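Side-chain contacts in gentamicin resistance protein (PDB 6CTZ), which probably phosphorylates the 2''-hydroxyl of aminoglycoside antibiotics with a guanine nucleotide as phosphate donor, and so gives resistance to gentamicin: residues A117-E122 / G191-D196; Y225-L230 / L237-V242; T10-I15 / N83-Y88. The protein carries 2 engineered substitutions. One frame throughout, in Å; residues are numbered along the deposited sequence.

Contact 1: A117-E122 / G191-D196; sequences AEFMNE and GDLSPD. With KAN (kanamycin a), chain E.
F119 and M120, on helix 106-125, face L193 in the loop between strands 187-189 and 198-200; the backbones come closest at M120 and L193, whose CA atoms are 9.7 Å apart. The loop carries the His-Gly-Asp sequence H190-D192, the counterpart in aminoglycoside phosphotransferases of the catalytic-loop motif of protein kinases, and 117-122 belongs to the helical lobe behind it. L193 sits at the centre of an inverse gamma turn closed by the bond from S194 N to D192 O. The turn sends the leucine toward the helix while D192 and S194 face kanamycin.

L193 has its CG trans to the backbone N (chi1 -167°), and its two methyls divide the helix surface between them. CD1 lies 3.9 Å from F119 CE2, approaching the ring obliquely. CD2 lies against the M120 side chain, 4.1 Å from CG at its nearest. The methionine bends at chi3 and also packs against D226, Y227 and V242, so this one residue joins the loop to the neighbouring helical elements.

On the ligand side, D192 uses both carboxylate oxygens. OD1 accepts from the amine N3 of kanamycin at 2.8 Å, and OD2 accepts from O13, the 2''-hydroxyl, at 2.7 Å; this puts the hydroxyl expected to receive the phosphate within hydrogen-bonding distance of the aspartate. D217, E232 and D233 also hydrogen-bond to the drug, adding to an acidic surround suited to an aminoglycoside. The N3 amine is gripped a second time by S194 OG, also at 2.8 Å, and that hydroxyl in turn donates a short bond to D196 OD1, reaching it on the syn side, 20° out of the carboxylate plane.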
loop_
_atom_site.group_PDB
_atom_site.type_symbol
_atom_site.label_atom_id
_atom_site.label_comp_id
_atom_site.label_asym_id
_atom_site.label_seq_id
_atom_site.Cartn_x
_atom_site.Cartn_y
_atom_site.Cartn_z
ATOM N N ALA A 117 -1.378 7.957 -12.751
ATOM C CA ALA A 117 -2.703 8.558 -12.881
ATOM C C ALA A 117 -3.650 7.624 -13.620
ATOM O O ALA A 117 -4.805 7.437 -13.211
ATOM C CB ALA A 117 -2.604 9.894 -13.616
ATOM N N GLU A 118 -3.168 7.010 -14.701
ATOM C CA GLU A 118 -3.998 6.090 -15.472
ATOM C C GLU A 118 -4.370 4.860 -14.656
ATOM O O GLU A 118 -5.517 4.402 -14.701
ATOM C CB GLU A 118 -3.262 5.693 -16.753
ATOM C CG GLU A 118 -3.970 4.658 -17.607
ATOM C CD GLU A 118 -3.187 4.320 -18.864
ATOM O OE1 GLU A 118 -2.032 3.855 -18.742
ATOM O OE2 GLU A 118 -3.716 4.540 -19.972
ATOM N N PHE A 119 -3.416 4.317 -13.898
ATOM C CA PHE A 119 -3.694 3.162 -13.047
ATOM C C PHE A 119 -4.763 3.495 -12.007
ATOM O O PHE A 119 -5.714 2.729 -11.802
ATOM C CB PHE A 119 -2.399 2.713 -12.370
ATOM C CG PHE A 119 -2.582 1.634 -11.339
ATOM C CD1 PHE A 119 -2.798 0.318 -11.718
ATOM C CD2 PHE A 119 -2.522 1.933 -9.987
ATOM C CE1 PHE A 119 -2.959 -0.676 -10.767
ATOM C CE2 PHE A 119 -2.689 0.939 -9.034
ATOM C CZ PHE A 119 -2.899 -0.369 -9.430
ATOM N N MET A 120 -4.632 4.651 -11.352
ATOM C CA MET A 120 -5.614 5.058 -10.352
ATOM C C MET A 120 -6.976 5.270 -10.994
ATOM O O MET A 120 -8.008 4.903 -10.417
ATOM C CB MET A 120 -5.123 6.318 -9.638
ATOM C CG MET A 120 -3.851 6.083 -8.840
ATOM S SD MET A 120 -3.052 7.571 -8.189
ATOM C CE MET A 120 -3.851 7.752 -6.606
ATOM N N ASN A 121 -6.963 5.891 -12.138
ATOM C CA ASN A 121 -8.177 5.971 -12.910
ATOM C C ASN A 121 -8.973 4.606 -13.269
ATOM O O ASN A 121 -10.186 4.382 -13.157
ATOM C CB ASN A 121 -7.993 6.775 -14.193
ATOM C CG ASN A 121 -7.943 8.258 -13.963
ATOM O OD1 ASN A 121 -8.182 8.775 -12.903
ATOM N ND2 ASN A 121 -7.643 8.942 -15.007
ATOM N N GLU A 122 -8.087 3.658 -13.601
ATOM C CA GLU A 122 -8.625 2.333 -13.880
ATOM C C GLU A 122 -9.215 1.699 -12.628
ATOM O O GLU A 122 -10.298 1.104 -12.685
ATOM C CB GLU A 122 -7.544 1.456 -14.501
ATOM C CG GLU A 122 -7.170 1.905 -15.912
ATOM C CD GLU A 122 -5.799 1.435 -16.375
ATOM O OE1 GLU A 122 -5.475 1.648 -17.561
ATOM O OE2 GLU A 122 -5.042 0.881 -15.560
ATOM N N GLY A 191 -4.838 0.732 -1.797
ATOM C CA GLY A 191 -4.771 0.754 -0.356
ATOM C C GLY A 191 -3.386 0.787 0.249
ATOM O O GLY A 191 -3.268 1.056 1.450
ATOM N N ASP A 192 -2.341 0.524 -0.524
ATOM C CA ASP A 192 -0.979 0.558 -0.003
ATOM C C ASP A 192 -0.041 0.967 -1.138
ATOM O O ASP A 192 0.938 0.286 -1.455
ATOM C CB ASP A 192 -0.619 -0.798 0.609
ATOM C CG ASP A 192 0.550 -0.731 1.569
ATOM O OD1 ASP A 192 0.812 0.340 2.164
ATOM O OD2 ASP A 192 1.202 -1.780 1.753
ATOM N N LEU A 193 -0.355 2.092 -1.789
ATOM C CA LEU A 193 0.230 2.414 -3.091
ATOM C C LEU A 193 1.515 3.227 -2.912
ATOM O O LEU A 193 1.589 4.421 -3.190
ATOM C CB LEU A 193 -0.798 3.118 -3.968
ATOM C CG LEU A 193 -0.441 3.247 -5.448
ATOM C CD1 LEU A 193 -0.345 1.876 -6.111
ATOM C CD2 LEU A 193 -1.486 4.078 -6.167
ATOM N N SER A 194 2.540 2.536 -2.442
ATOM C CA SER A 194 3.842 3.104 -2.155
ATOM C C SER A 194 4.866 2.592 -3.154
ATOM O O SER A 194 4.680 1.529 -3.759
ATOM C CB SER A 194 4.278 2.735 -0.729
ATOM O OG SER A 194 4.021 1.372 -0.434
ATOM N N PRO A 195 5.979 3.317 -3.338
ATOM C CA PRO A 195 6.906 2.992 -4.436
ATOM C C PRO A 195 7.716 1.723 -4.214
ATOM O O PRO A 195 8.350 1.249 -5.172
ATOM C CB PRO A 195 7.787 4.249 -4.549
ATOM C CG PRO A 195 7.667 4.914 -3.209
ATOM C CD PRO A 195 6.244 4.663 -2.790
ATOM N N ASP A 196 7.684 1.139 -3.011
ATOM C CA ASP A 196 8.217 -0.209 -2.814
ATOM C C ASP A 196 7.385 -1.269 -3.533
ATOM O O ASP A 196 7.777 -2.442 -3.557
ATOM C CB ASP A 196 8.374 -0.537 -1.318
ATOM C CG ASP A 196 7.053 -0.625 -0.590
ATOM O OD1 ASP A 196 6.091 0.011 -1.037
ATOM O OD2 ASP A 196 6.969 -1.348 0.429
HETATM C C1 KAN E . 6.470 4.028 7.358
HETATM C C2 KAN E . 6.470 5.394 8.046
HETATM C C3 KAN E . 7.522 6.279 7.411
HETATM C C4 KAN E . 8.862 5.578 7.569
HETATM C C5 KAN E . 8.839 4.198 6.917
HETATM C C6 KAN E . 10.148 3.446 7.143
HETATM C C7 KAN E . 3.945 1.874 3.226
HETATM C C8 KAN E . 4.082 1.263 4.618
HETATM C C9 KAN E . 4.488 2.341 5.628
HETATM C C10 KAN E . 5.773 3.057 5.210
HETATM C C11 KAN E . 5.640 3.606 3.788
HETATM C C12 KAN E . 5.262 2.509 2.799
HETATM C C13 KAN E . 2.776 -0.318 5.921
HETATM C C14 KAN E . 1.714 -1.355 5.592
HETATM C C15 KAN E . 0.349 -0.661 5.543
HETATM C C16 KAN E . 0.091 0.053 6.865
HETATM C C17 KAN E . 1.242 0.991 7.175
HETATM C C18 KAN E . 1.044 1.601 8.554
HETATM N N1 KAN E . 10.025 2.131 6.543
HETATM N N2 KAN E . 6.879 4.241 3.349
HETATM N N3 KAN E . 3.533 0.841 2.278
HETATM N N4 KAN E . -0.739 -1.592 5.268
HETATM O O5 KAN E . 7.749 3.388 7.373
HETATM O O6 KAN E . 5.177 5.987 7.897
HETATM O O7 KAN E . 7.565 7.559 8.051
HETATM O O8 KAN E . 9.877 6.378 6.960
HETATM O O9 KAN E . 6.006 4.213 6.018
HETATM O O10 KAN E . 4.714 1.725 6.907
HETATM O O11 KAN E . 2.797 0.703 4.924
HETATM O O12 KAN E . 2.464 0.271 7.180
HETATM O O13 KAN E . 2.064 -1.972 4.350
HETATM O O14 KAN E . -1.114 0.836 6.821
HETATM O O15 KAN E . 2.131 2.488 8.836
#

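Contact 2: Y225-L230 / L237-V242; sequences YDYVYL and LFTRQV. With KAN (kanamycin a), chain E.
L230, on helix 228-234, and T239, on helix 236-246, bring the two backbones to a CA-CA distance of 5.7 Å, close because only a short connection separates the helices. At this pinch the T239 side chain is laid against the L230 backbone: OG1 is 3.0 Å from L230 C and 3.5 Å from L230 CB. The hydroxyl makes no hydrogen bond to the L230 carbonyl, where the angle is poor. It is bonded instead to the carbonyl O of G235, four residues back, within reach because OG1 stands beside its own backbone N (chi1 -62°). The same torsion turns the methyl CG2 to the Y227 ring, which it approaches obliquely at CD1.

Further along, V242 of helix 236-246 touches both Y227 and L230. Its CG1 sits at the edge of the Y227 ring, near the ring plane and 4.0 Å from CE1, and its CG2 touches L230 CD1. The other leucine methyl, CD2, lies at the edge of the F238 ring, 4.3 Å from CE2. This apolar seam joins consecutive helices of the helical lobe of a kinase-like fold. Y227 carries its hydroxyl past the seam to a hydrogen bond with E248.

Other side chains of 225-230 serve the active site. D226 accepts the backbone N-H groups of H190 and G191, much as an aspartate of helix αF in protein kinases holds the catalytic loop. The Y229 ring is sandwiched: V228 CG1 is 3.5 Å above one face, displaced toward the rim, while kanamycin C7 stands 3.7 Å over the centre of the other, a CH-pi type of packing against the 2-deoxystreptamine ring. D265 OD1 receives the Y229 hydroxyl, which tethers the far end of the ring, while V228 and the drug hold its two faces.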
loop_
_atom_site.group_PDB
_atom_site.type_symbol
_atom_site.label_atom_id
_atom_site.label_comp_id
_atom_site.label_asym_id
_atom_site.label_seq_id
_atom_site.Cartn_x
_atom_site.Cartn_y
_atom_site.Cartn_z
ATOM N N TYR A 225 -7.287 8.290 -0.710
ATOM C CA TYR A 225 -6.316 7.592 0.126
ATOM C C TYR A 225 -5.148 7.047 -0.692
ATOM O O TYR A 225 -4.036 6.912 -0.166
ATOM C CB TYR A 225 -6.965 6.468 0.948
ATOM C CG TYR A 225 -5.991 5.965 1.974
ATOM C CD1 TYR A 225 -5.804 6.659 3.164
ATOM C CD2 TYR A 225 -5.200 4.836 1.733
ATOM C CE1 TYR A 225 -4.880 6.240 4.102
ATOM C CE2 TYR A 225 -4.266 4.408 2.669
ATOM C CZ TYR A 225 -4.118 5.114 3.854
ATOM O OH TYR A 225 -3.194 4.711 4.789
ATOM N N ASP A 226 -5.362 6.748 -1.977
ATOM C CA ASP A 226 -4.259 6.206 -2.768
ATOM C C ASP A 226 -3.197 7.244 -3.088
ATOM O O ASP A 226 -2.204 6.905 -3.738
ATOM C CB ASP A 226 -4.763 5.508 -4.036
ATOM C CG ASP A 226 -5.015 4.013 -3.837
ATOM O OD1 ASP A 226 -4.658 3.445 -2.773
ATOM O OD2 ASP A 226 -5.555 3.399 -4.781
ATOM N N TYR A 227 -3.357 8.490 -2.638
ATOM C CA TYR A 227 -2.273 9.453 -2.727
ATOM C C TYR A 227 -1.349 9.452 -1.512
ATOM O O TYR A 227 -0.313 10.119 -1.564
ATOM C CB TYR A 227 -2.832 10.869 -2.893
ATOM C CG TYR A 227 -3.517 11.146 -4.211
ATOM C CD1 TYR A 227 -2.792 11.198 -5.400
ATOM C CD2 TYR A 227 -4.882 11.415 -4.262
ATOM C CE1 TYR A 227 -3.402 11.479 -6.597
ATOM C CE2 TYR A 227 -5.509 11.706 -5.468
ATOM C CZ TYR A 227 -4.762 11.729 -6.630
ATOM O OH TYR A 227 -5.340 12.027 -7.839
ATOM N N VAL A 228 -1.683 8.733 -0.429
ATOM C CA VAL A 228 -0.989 8.943 0.848
ATOM C C VAL A 228 0.509 8.675 0.743
ATOM O O VAL A 228 1.319 9.470 1.237
ATOM C CB VAL A 228 -1.655 8.175 2.008
ATOM C CG1 VAL A 228 -1.568 6.672 1.833
ATOM C CG2 VAL A 228 -1.024 8.585 3.342
ATOM N N TYR A 229 0.902 7.556 0.116
ATOM C CA TYR A 229 2.323 7.234 0.013
ATOM C C TYR A 229 2.996 7.886 -1.179
ATOM O O TYR A 229 4.223 8.046 -1.169
ATOM C CB TYR A 229 2.570 5.719 0.065
ATOM C CG TYR A 229 1.993 5.127 1.329
ATOM C CD1 TYR A 229 2.479 5.498 2.579
ATOM C CD2 TYR A 229 0.940 4.219 1.277
ATOM C CE1 TYR A 229 1.924 4.997 3.740
ATOM C CE2 TYR A 229 0.382 3.709 2.438
ATOM C CZ TYR A 229 0.876 4.106 3.666
ATOM O OH TYR A 229 0.326 3.604 4.818
ATOM N N LEU A 230 2.232 8.309 -2.186
ATOM C CA LEU A 230 2.806 9.220 -3.166
ATOM C C LEU A 230 3.300 10.487 -2.472
ATOM O O LEU A 230 4.415 10.959 -2.724
ATOM C CB LEU A 230 1.783 9.545 -4.262
ATOM C CG LEU A 230 1.343 8.357 -5.123
ATOM C CD1 LEU A 230 0.468 8.827 -6.278
ATOM C CD2 LEU A 230 2.520 7.525 -5.617
ATOM N N LEU A 237 5.654 17.501 -5.099
ATOM C CA LEU A 237 5.707 17.899 -6.504
ATOM C C LEU A 237 5.243 16.768 -7.413
ATOM O O LEU A 237 4.407 16.971 -8.304
ATOM C CB LEU A 237 7.114 18.371 -6.877
ATOM C CG LEU A 237 7.428 19.804 -6.450
ATOM C CD1 LEU A 237 8.882 20.116 -6.742
ATOM C CD2 LEU A 237 6.526 20.793 -7.169
ATOM N N PHE A 238 5.751 15.557 -7.177
ATOM C CA PHE A 238 5.326 14.417 -7.982
ATOM C C PHE A 238 3.851 14.119 -7.767
ATOM O O PHE A 238 3.116 13.834 -8.724
ATOM C CB PHE A 238 6.168 13.189 -7.645
ATOM C CG PHE A 238 5.777 11.976 -8.425
ATOM C CD1 PHE A 238 6.238 11.798 -9.722
ATOM C CD2 PHE A 238 4.926 11.028 -7.879
ATOM C CE1 PHE A 238 5.872 10.689 -10.450
ATOM C CE2 PHE A 238 4.560 9.917 -8.611
ATOM C CZ PHE A 238 5.032 9.753 -9.900
ATOM N N THR A 239 3.397 14.176 -6.513
ATOM C CA THR A 239 1.996 13.903 -6.224
ATOM C C THR A 239 1.089 14.873 -6.967
ATOM O O THR A 239 0.062 14.467 -7.529
ATOM C CB THR A 239 1.767 13.967 -4.713
ATOM O OG1 THR A 239 2.556 12.957 -4.076
ATOM C CG2 THR A 239 0.320 13.731 -4.374
ATOM N N ARG A 240 1.462 16.157 -6.999
ATOM C CA ARG A 240 0.663 17.144 -7.718
ATOM C C ARG A 240 0.636 16.865 -9.215
ATOM O O ARG A 240 -0.364 17.161 -9.877
ATOM C CB ARG A 240 1.198 18.548 -7.435
ATOM C CG ARG A 240 0.800 19.080 -6.073
ATOM C CD ARG A 240 1.491 20.411 -5.772
ATOM N NE ARG A 240 0.988 21.038 -4.551
ATOM C CZ ARG A 240 -0.051 21.870 -4.515
ATOM N NH1 ARG A 240 -0.702 22.173 -5.631
ATOM N NH2 ARG A 240 -0.450 22.379 -3.357
ATOM N N GLN A 241 1.720 16.299 -9.768
ATOM C CA GLN A 241 1.733 15.908 -11.176
ATOM C C GLN A 241 0.732 14.791 -11.447
ATOM O O GLN A 241 0.021 14.821 -12.456
ATOM C CB GLN A 241 3.129 15.434 -11.587
ATOM C CG GLN A 241 4.224 16.478 -11.643
ATOM C CD GLN A 241 5.546 15.868 -12.097
ATOM O OE1 GLN A 241 6.374 15.465 -11.276
ATOM N NE2 GLN A 241 5.736 15.776 -13.410
ATOM N N VAL A 242 0.683 13.785 -10.571
ATOM C CA VAL A 242 -0.314 12.722 -10.710
ATOM C C VAL A 242 -1.720 13.304 -10.627
ATOM O O VAL A 242 -2.587 13.005 -11.459
ATOM C CB VAL A 242 -0.089 11.620 -9.658
ATOM C CG1 VAL A 242 -1.159 10.544 -9.808
ATOM C CG2 VAL A 242 1.309 10.994 -9.799
HETATM C C1 KAN E . 6.470 4.028 7.358
HETATM C C2 KAN E . 6.470 5.394 8.046
HETATM C C3 KAN E . 7.522 6.279 7.411
HETATM C C4 KAN E . 8.862 5.578 7.569
HETATM C C5 KAN E . 8.839 4.198 6.917
HETATM C C6 KAN E . 10.148 3.446 7.143
HETATM C C7 KAN E . 3.945 1.874 3.226
HETATM C C8 KAN E . 4.082 1.263 4.618
HETATM C C9 KAN E . 4.488 2.341 5.628
HETATM C C10 KAN E . 5.773 3.057 5.210
HETATM C C11 KAN E . 5.640 3.606 3.788
HETATM C C12 KAN E . 5.262 2.509 2.799
HETATM C C13 KAN E . 2.776 -0.318 5.921
HETATM C C14 KAN E . 1.714 -1.355 5.592
HETATM C C15 KAN E . 0.349 -0.661 5.543
HETATM C C16 KAN E . 0.091 0.053 6.865
HETATM C C17 KAN E . 1.242 0.991 7.175
HETATM C C18 KAN E . 1.044 1.601 8.554
HETATM N N1 KAN E . 10.025 2.131 6.543
HETATM N N2 KAN E . 6.879 4.241 3.349
HETATM N N3 KAN E . 3.533 0.841 2.278
HETATM N N4 KAN E . -0.739 -1.592 5.268
HETATM O O5 KAN E . 7.749 3.388 7.373
HETATM O O6 KAN E . 5.177 5.987 7.897
HETATM O O7 KAN E . 7.565 7.559 8.051
HETATM O O8 KAN E . 9.877 6.378 6.960
HETATM O O9 KAN E . 6.006 4.213 6.018
HETATM O O10 KAN E . 4.714 1.725 6.907
HETATM O O11 KAN E . 2.797 0.703 4.924
HETATM O O12 KAN E . 2.464 0.271 7.180
HETATM O O13 KAN E . 2.064 -1.972 4.350
HETATM O O14 KAN E . -1.114 0.836 6.821
HETATM O O15 KAN E . 2.131 2.488 8.836
#

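Contact 3: T10-I15 / N83-Y88; sequences TQFPDI and NPFVGY. With GDP (guanosine-5'-diphosphate), chain B.
F12 lies alongside F85, the two rings reaching in from facing elements so that F12 CE2 comes 3.8 Å from F85 CE1. The encounter is unequal: F85 CE1 lies in the plane of the F12 ring, at its edge, whereas F12 CE2 reaches the F85 ring obliquely. A face of F12 is covered within its own segment, where Q11 CB stands 4.0 Å above the ring centre.

Q11 brings its amide to the edge of F85. NE2 lies in the plane of that ring, 3.7 Å from CE2, and the amide is turned 61° against it. NE2 donates a hydrogen bond to the carbonyl O of K78 rather than to anything in the F85 ring. F85 is thus flanked by Q11 and F12, and it also stacks on F42.

Here the end of helix 2-11 and the type I turn F12-I15, closed by I15 N to F12 O, pack on the five-stranded antiparallel sheet of the N-terminal lobe of the kinase-like fold. F85 stands on the face of the sheet turned to 10-15; P84 and V86 point the other way, to helix 46-62.

Y88 shares that second side and reaches the nucleotide. Its hydroxyl donates to N7 of GDP at 2.7 Å, and guanine O6 lies near the ring plane, at the edge, 3.5 Å from Y88 CE2.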
loop_
_atom_site.group_PDB
_atom_site.type_symbol
_atom_site.label_atom_id
_atom_site.label_comp_id
_atom_site.label_asym_id
_atom_site.label_seq_id
_atom_site.Cartn_x
_atom_site.Cartn_y
_atom_site.Cartn_z
ATOM N N THR A 10 5.921 -30.539 -2.373
ATOM C CA THR A 10 4.846 -31.480 -2.068
ATOM C C THR A 10 3.592 -31.154 -2.865
ATOM O O THR A 10 2.954 -32.043 -3.444
ATOM C CB THR A 10 4.531 -31.426 -0.573
ATOM O OG1 THR A 10 5.647 -31.925 0.171
ATOM C CG2 THR A 10 3.291 -32.251 -0.261
ATOM N N GLN A 11 3.220 -29.876 -2.897
ATOM C CA GLN A 11 1.943 -29.481 -3.467
ATOM C C GLN A 11 1.981 -29.226 -4.963
ATOM O O GLN A 11 0.925 -29.270 -5.601
ATOM C CB GLN A 11 1.398 -28.264 -2.718
ATOM C CG GLN A 11 1.304 -28.554 -1.229
ATOM C CD GLN A 11 0.719 -27.427 -0.417
ATOM O OE1 GLN A 11 -0.130 -26.670 -0.890
ATOM N NE2 GLN A 11 1.171 -27.312 0.820
ATOM N N PHE A 12 3.154 -28.988 -5.549
ATOM C CA PHE A 12 3.251 -28.614 -6.959
ATOM C C PHE A 12 4.275 -29.500 -7.649
ATOM O O PHE A 12 5.458 -29.153 -7.729
ATOM C CB PHE A 12 3.567 -27.128 -7.106
ATOM C CG PHE A 12 2.661 -26.261 -6.296
ATOM C CD1 PHE A 12 1.298 -26.256 -6.536
ATOM C CD2 PHE A 12 3.159 -25.487 -5.255
ATOM C CE1 PHE A 12 0.451 -25.467 -5.771
ATOM C CE2 PHE A 12 2.315 -24.701 -4.491
ATOM C CZ PHE A 12 0.964 -24.696 -4.750
ATOM N N PRO A 13 3.847 -30.657 -8.166
ATOM C CA PRO A 13 4.800 -31.607 -8.758
ATOM C C PRO A 13 5.534 -31.084 -9.974
ATOM O O PRO A 13 6.521 -31.704 -10.382
ATOM C CB PRO A 13 3.916 -32.808 -9.126
ATOM C CG PRO A 13 2.719 -32.687 -8.222
ATOM C CD PRO A 13 2.485 -31.206 -8.098
ATOM N N ASP A 14 5.084 -29.995 -10.586
ATOM C CA ASP A 14 5.767 -29.456 -11.754
ATOM C C ASP A 14 6.885 -28.485 -11.400
ATOM O O ASP A 14 7.528 -27.947 -12.309
ATOM C CB ASP A 14 4.774 -28.804 -12.729
ATOM C CG ASP A 14 3.946 -27.717 -12.082
ATOM O OD1 ASP A 14 3.685 -27.808 -10.864
ATOM O OD2 ASP A 14 3.548 -26.774 -12.800
ATOM N N ILE A 15 7.146 -28.255 -10.117
ATOM C CA ILE A 15 8.202 -27.345 -9.685
ATOM C C ILE A 15 9.358 -28.172 -9.144
ATOM O O ILE A 15 9.231 -28.829 -8.103
ATOM C CB ILE A 15 7.698 -26.343 -8.641
ATOM C CG1 ILE A 15 6.581 -25.500 -9.239
ATOM C CG2 ILE A 15 8.840 -25.456 -8.143
ATOM C CD1 ILE A 15 5.917 -24.634 -8.245
ATOM N N ASN A 83 -5.264 -21.385 5.675
ATOM C CA ASN A 83 -3.932 -20.786 5.622
ATOM C C ASN A 83 -3.369 -20.975 4.215
ATOM O O ASN A 83 -2.612 -21.918 3.957
ATOM C CB ASN A 83 -3.023 -21.390 6.697
ATOM C CG ASN A 83 -3.382 -20.917 8.104
ATOM O OD1 ASN A 83 -2.976 -19.834 8.524
ATOM N ND2 ASN A 83 -4.133 -21.734 8.838
ATOM N N PRO A 84 -3.726 -20.096 3.281
ATOM C CA PRO A 84 -3.273 -20.251 1.893
ATOM C C PRO A 84 -1.887 -19.661 1.670
ATOM O O PRO A 84 -1.392 -18.853 2.455
ATOM C CB PRO A 84 -4.302 -19.422 1.119
ATOM C CG PRO A 84 -4.639 -18.315 2.074
ATOM C CD PRO A 84 -4.618 -18.937 3.450
ATOM N N PHE A 85 -1.280 -20.060 0.549
ATOM C CA PHE A 85 -0.105 -19.373 0.017
ATOM C C PHE A 85 -0.145 -19.473 -1.501
ATOM O O PHE A 85 -0.897 -20.276 -2.055
ATOM C CB PHE A 85 1.214 -19.865 0.637
ATOM C CG PHE A 85 1.621 -21.248 0.213
ATOM C CD1 PHE A 85 2.394 -21.437 -0.923
ATOM C CD2 PHE A 85 1.276 -22.357 0.977
ATOM C CE1 PHE A 85 2.794 -22.708 -1.307
ATOM C CE2 PHE A 85 1.674 -23.630 0.592
ATOM C CZ PHE A 85 2.431 -23.798 -0.553
ATOM N N VAL A 86 0.617 -18.615 -2.181
ATOM C CA VAL A 86 0.583 -18.604 -3.624
ATOM C C VAL A 86 1.916 -18.479 -4.298
ATOM O O VAL A 86 2.834 -18.073 -3.712
ATOM C CB VAL A 86 -0.288 -17.409 -4.160
ATOM C CG1 VAL A 86 -1.720 -17.564 -3.721
ATOM C CG2 VAL A 86 0.253 -16.050 -3.672
ATOM N N GLY A 87 1.956 -18.839 -5.565
ATOM C CA GLY A 87 3.115 -18.646 -6.394
ATOM C C GLY A 87 2.724 -17.955 -7.691
ATOM O O GLY A 87 1.739 -18.299 -8.276
ATOM N N TYR A 88 3.533 -16.995 -8.118
ATOM C CA TYR A 88 3.322 -16.266 -9.331
ATOM C C TYR A 88 4.626 -15.953 -10.039
ATOM O O TYR A 88 5.595 -15.835 -9.389
ATOM C CB TYR A 88 2.526 -14.965 -9.080
ATOM C CG TYR A 88 3.061 -13.974 -8.041
ATOM C CD1 TYR A 88 2.689 -14.072 -6.738
ATOM C CD2 TYR A 88 3.852 -12.904 -8.401
ATOM C CE1 TYR A 88 3.087 -13.157 -5.811
ATOM C CE2 TYR A 88 4.264 -11.980 -7.450
ATOM C CZ TYR A 88 3.851 -12.119 -6.175
ATOM O OH TYR A 88 4.200 -11.227 -5.198
HETATM P PB GDP B . 3.444 -7.373 2.301
HETATM O O1B GDP B . 1.971 -7.533 2.011
HETATM O O2B GDP B . 3.894 -5.931 2.200
HETATM O O3B GDP B . 3.847 -8.055 3.588
HETATM O O3A GDP B . 4.191 -8.218 1.140
HETATM P PA GDP B . 4.412 -7.832 -0.418
HETATM O O1A GDP B . 3.331 -8.427 -1.270
HETATM O O2A GDP B . 4.582 -6.330 -0.564
HETATM O "O5'" GDP B . 5.780 -8.647 -0.734
HETATM C "C5'" GDP B . 6.924 -8.410 0.075
HETATM C "C4'" GDP B . 8.047 -7.905 -0.799
HETATM O "O4'" GDP B . 8.445 -8.950 -1.686
HETATM C "C3'" GDP B . 7.680 -6.750 -1.716
HETATM O "O3'" GDP B . 7.690 -5.484 -1.047
HETATM C "C2'" GDP B . 8.788 -6.850 -2.733
HETATM O "O2'" GDP B . 10.013 -6.343 -2.192
HETATM C "C1'" GDP B . 8.950 -8.355 -2.874
HETATM N N9 GDP B . 8.135 -8.848 -4.001
HETATM C C8 GDP B . 6.922 -9.445 -3.953
HETATM N N7 GDP B . 6.518 -9.753 -5.213
HETATM C C5 GDP B . 7.485 -9.353 -6.062
HETATM C C6 GDP B . 7.703 -9.355 -7.514
HETATM O O6 GDP B . 6.857 -9.845 -8.286
HETATM N N1 GDP B . 8.856 -8.831 -7.958
HETATM C C2 GDP B . 9.797 -8.297 -7.149
HETATM N N2 GDP B . 10.931 -7.806 -7.685
HETATM N N3 GDP B . 9.661 -8.251 -5.805
HETATM C C4 GDP B . 8.545 -8.767 -5.249
#

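Overall arrangement
Contacts 1 and 2 adjoin, their centres 9 Å apart, and both touch kanamycin: D192 and S194 of contact 1 hold the drug by polar atoms, while Y229 of contact 2 lies against its central ring. They meet directly, with D192 OD1 3.4 Å from Y229 CE2. Contact 3 belongs to the other lobe, its centre about 28 Å from that of contact 1 and 36 Å from that of contact 2. GDP relates the lobes: Y88 of contact 3 bonds its guanine, and D196 of contact 1 lines its pocket.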